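Side-chain contact in microcin B17-processing protein McbD (Escherichia coli str. K-12 substr. MG1655, PDB 6GRH), which is needed, as a YcaO-family protein, to process the inactive microcin B17 precursor McbA into the active antibiotic peptide: residues Gly155-Asn158 with Asp159-Gly163. The protein carries 1 engineered substitution. Sequence-based numbering, arbitrary orientation.
Sequences GSLN and DAIEG. With EDO (1,2-ethanediol), chain Q.
Ser156 OG accepts a hydrogen bond from Asp159 N at 3.1 Å, with an N-H...O angle of 157°. Ser156 is the N-cap of helix 157-180, and this is its capping bond. Its hydroxyl lies between its own backbone N and carbonyl carbon (chi1 81°), which turns it toward the first turn of the helix. The Asp159 carboxylate turns one face to this hydroxyl. Ser156 OG lies over that face, 3.1 Å from Asp159 CG and equally near OD2. Asp159 CB also lies close to the hydroxyl. Behind the cap the backbone winds regularly. Ile161 N donates to Leu157 O at 2.8 Å, and Ala160 N to Ser156 O and Glu162 N to Asn158 O follow the same pattern.

Leu157 and Ile161, one turn apart, form an apolar contact. Their side chains cross at a slant, and the two CD1 methyls meet at 3.7 Å. Leu157 CG is anti to its backbone N (chi1 176°), and CD1 reaches the end of the isoleucine chain. On the McbB chain, Leu157 packs on Ile30 and Ile161 on Ile21, while Leu157 N donates to Glu19 OE2 of that chain. Leu157 and Ala160 also touch Trp353 of strand 350-358.

The first turn thus sets a polar cap beside apolar packing on McbB, with the Glu19 bond as a polar part of that interface. The helix dipole would probably stabilise the negative charge of Asp159.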
ATOM      1  N   GLY E 155     -19.215 -29.250 -11.612  1.00 29.88           N
ATOM      2  CA  GLY E 155     -18.058 -29.973 -11.086  1.00 30.60           C
ATOM      3  C   GLY E 155     -18.257 -31.419 -10.669  1.00 32.16           C
ATOM      4  O   GLY E 155     -17.283 -32.121 -10.391  1.00 32.65           O
ATOM      5  N   SER E 156     -19.503 -31.890 -10.631  1.00 33.60           N
ATOM      6  CA  SER E 156     -19.786 -33.316 -10.382  1.00 34.75           C
ATOM      7  C   SER E 156     -20.832 -33.796 -11.366  1.00 34.72           C
ATOM      8  O   SER E 156     -21.709 -33.026 -11.783  1.00 33.63           O
ATOM      9  CB  SER E 156     -20.199 -33.575  -8.922  1.00 36.07           C
ATOM     10  OG  SER E 156     -21.564 -33.297  -8.643  1.00 36.66           O
ATOM     11  N   LEU E 157     -20.697 -35.056 -11.775  1.00 34.25           N
ATOM     12  CA  LEU E 157     -21.641 -35.664 -12.699  1.00 34.67           C
ATOM     13  C   LEU E 157     -23.081 -35.627 -12.156  1.00 34.87           C
ATOM     14  O   LEU E 157     -24.001 -35.271 -12.895  1.00 33.18           O
ATOM     15  CB  LEU E 157     -21.210 -37.090 -13.033  1.00 35.02           C
ATOM     16  CG  LEU E 157     -22.118 -37.927 -13.911  1.00 35.94           C
ATOM     17  CD1 LEU E 157     -22.502 -37.224 -15.202  1.00 35.80           C
ATOM     18  CD2 LEU E 157     -21.412 -39.241 -14.198  1.00 37.39           C
ATOM     19  N   ASN E 158     -23.268 -35.961 -10.872  1.00 35.65           N
ATOM     20  CA  ASN E 158     -24.616 -35.928 -10.265  1.00 37.18           C
ATOM     21  C   ASN E 158     -25.215 -34.523 -10.283  1.00 35.51           C
ATOM     22  O   ASN E 158     -26.383 -34.369 -10.606  1.00 34.23           O
ATOM     23  CB  ASN E 158     -24.611 -36.431  -8.817  1.00 40.59           C
ATOM     24  CG  ASN E 158     -24.614 -37.937  -8.714  1.00 44.59           C
ATOM     25  OD1 ASN E 158     -24.012 -38.488  -7.788  1.00 49.51           O
ATOM     26  ND2 ASN E 158     -25.313 -38.623  -9.634  1.00 47.12           N
ATOM     27  N   ASP E 159     -24.418 -33.506  -9.949  1.00 34.42           N
ATOM     28  CA  ASP E 159     -24.886 -32.125 -10.035  1.00 34.45           C
ATOM     29  C   ASP E 159     -25.175 -31.683 -11.486  1.00 32.39           C
ATOM     30  O   ASP E 159     -26.132 -30.953 -11.723  1.00 31.08           O
ATOM     31  CB  ASP E 159     -23.919 -31.157  -9.352  1.00 35.60           C
ATOM     32  CG  ASP E 159     -23.881 -31.328  -7.838  1.00 38.13           C
ATOM     33  OD1 ASP E 159     -24.813 -31.890  -7.233  1.00 40.86           O
ATOM     34  OD2 ASP E 159     -22.890 -30.911  -7.234  1.00 41.19           O
ATOM     35  N   ALA E 160     -24.384 -32.138 -12.452  1.00 31.03           N
ATOM     36  CA  ALA E 160     -24.652 -31.790 -13.860  1.00 30.59           C
ATOM     37  C   ALA E 160     -25.968 -32.449 -14.300  1.00 30.51           C
ATOM     38  O   ALA E 160     -26.826 -31.777 -14.887  1.00 29.48           O
ATOM     39  CB  ALA E 160     -23.482 -32.176 -14.783  1.00 30.01           C
ATOM     40  N   ILE E 161     -26.131 -33.731 -13.983  1.00 31.02           N
ATOM     41  CA  ILE E 161     -27.373 -34.459 -14.309  1.00 33.10           C
ATOM     42  C   ILE E 161     -28.595 -33.784 -13.652  1.00 34.26           C
ATOM     43  O   ILE E 161     -29.612 -33.557 -14.318  1.00 34.18           O
ATOM     44  CB  ILE E 161     -27.329 -35.969 -13.932  1.00 33.87           C
ATOM     45  CG1 ILE E 161     -26.308 -36.700 -14.800  1.00 34.16           C
ATOM     46  CG2 ILE E 161     -28.693 -36.627 -14.149  1.00 34.47           C
ATOM     47  CD1 ILE E 161     -25.941 -38.093 -14.325  1.00 34.58           C
ATOM     48  N   GLU E 162     -28.485 -33.479 -12.362  1.00 34.81           N
ATOM     49  CA  GLU E 162     -29.516 -32.701 -11.632  1.00 36.69           C
ATOM     50  C   GLU E 162     -29.848 -31.371 -12.324  1.00 34.41           C
ATOM     51  O   GLU E 162     -31.020 -31.037 -12.493  1.00 33.59           O
ATOM     52  CB  GLU E 162     -29.053 -32.453 -10.193  1.00 40.19           C
ATOM     53  CG  GLU E 162     -30.130 -32.030  -9.216  1.00 45.08           C
ATOM     54  CD  GLU E 162     -29.725 -32.231  -7.758  1.00 48.88           C
ATOM     55  OE1 GLU E 162     -28.508 -32.331  -7.462  1.00 52.94           O
ATOM     56  OE2 GLU E 162     -30.633 -32.282  -6.899  1.00 54.20           O
ATOM     57  N   GLY E 163     -28.814 -30.629 -12.751  1.00 32.13           N
ATOM     58  CA  GLY E 163     -29.013 -29.381 -13.475  1.00 30.96           C
ATOM     59  C   GLY E 163     -29.713 -29.602 -14.817  1.00 30.64           C
ATOM     60  O   GLY E 163     -30.599 -28.841 -15.196  1.00 30.12           O
TER
HETATM   61  C1  EDO Q 701     -14.458 -34.543  -9.363  1.00 41.29           C
HETATM   62  O1  EDO Q 701     -14.643 -33.327 -10.096  1.00 41.88           O
HETATM   63  C2  EDO Q 701     -15.006 -35.712 -10.178  1.00 41.08           C
HETATM   64  O2  EDO Q 701     -16.161 -35.329 -10.936  1.00 38.30           O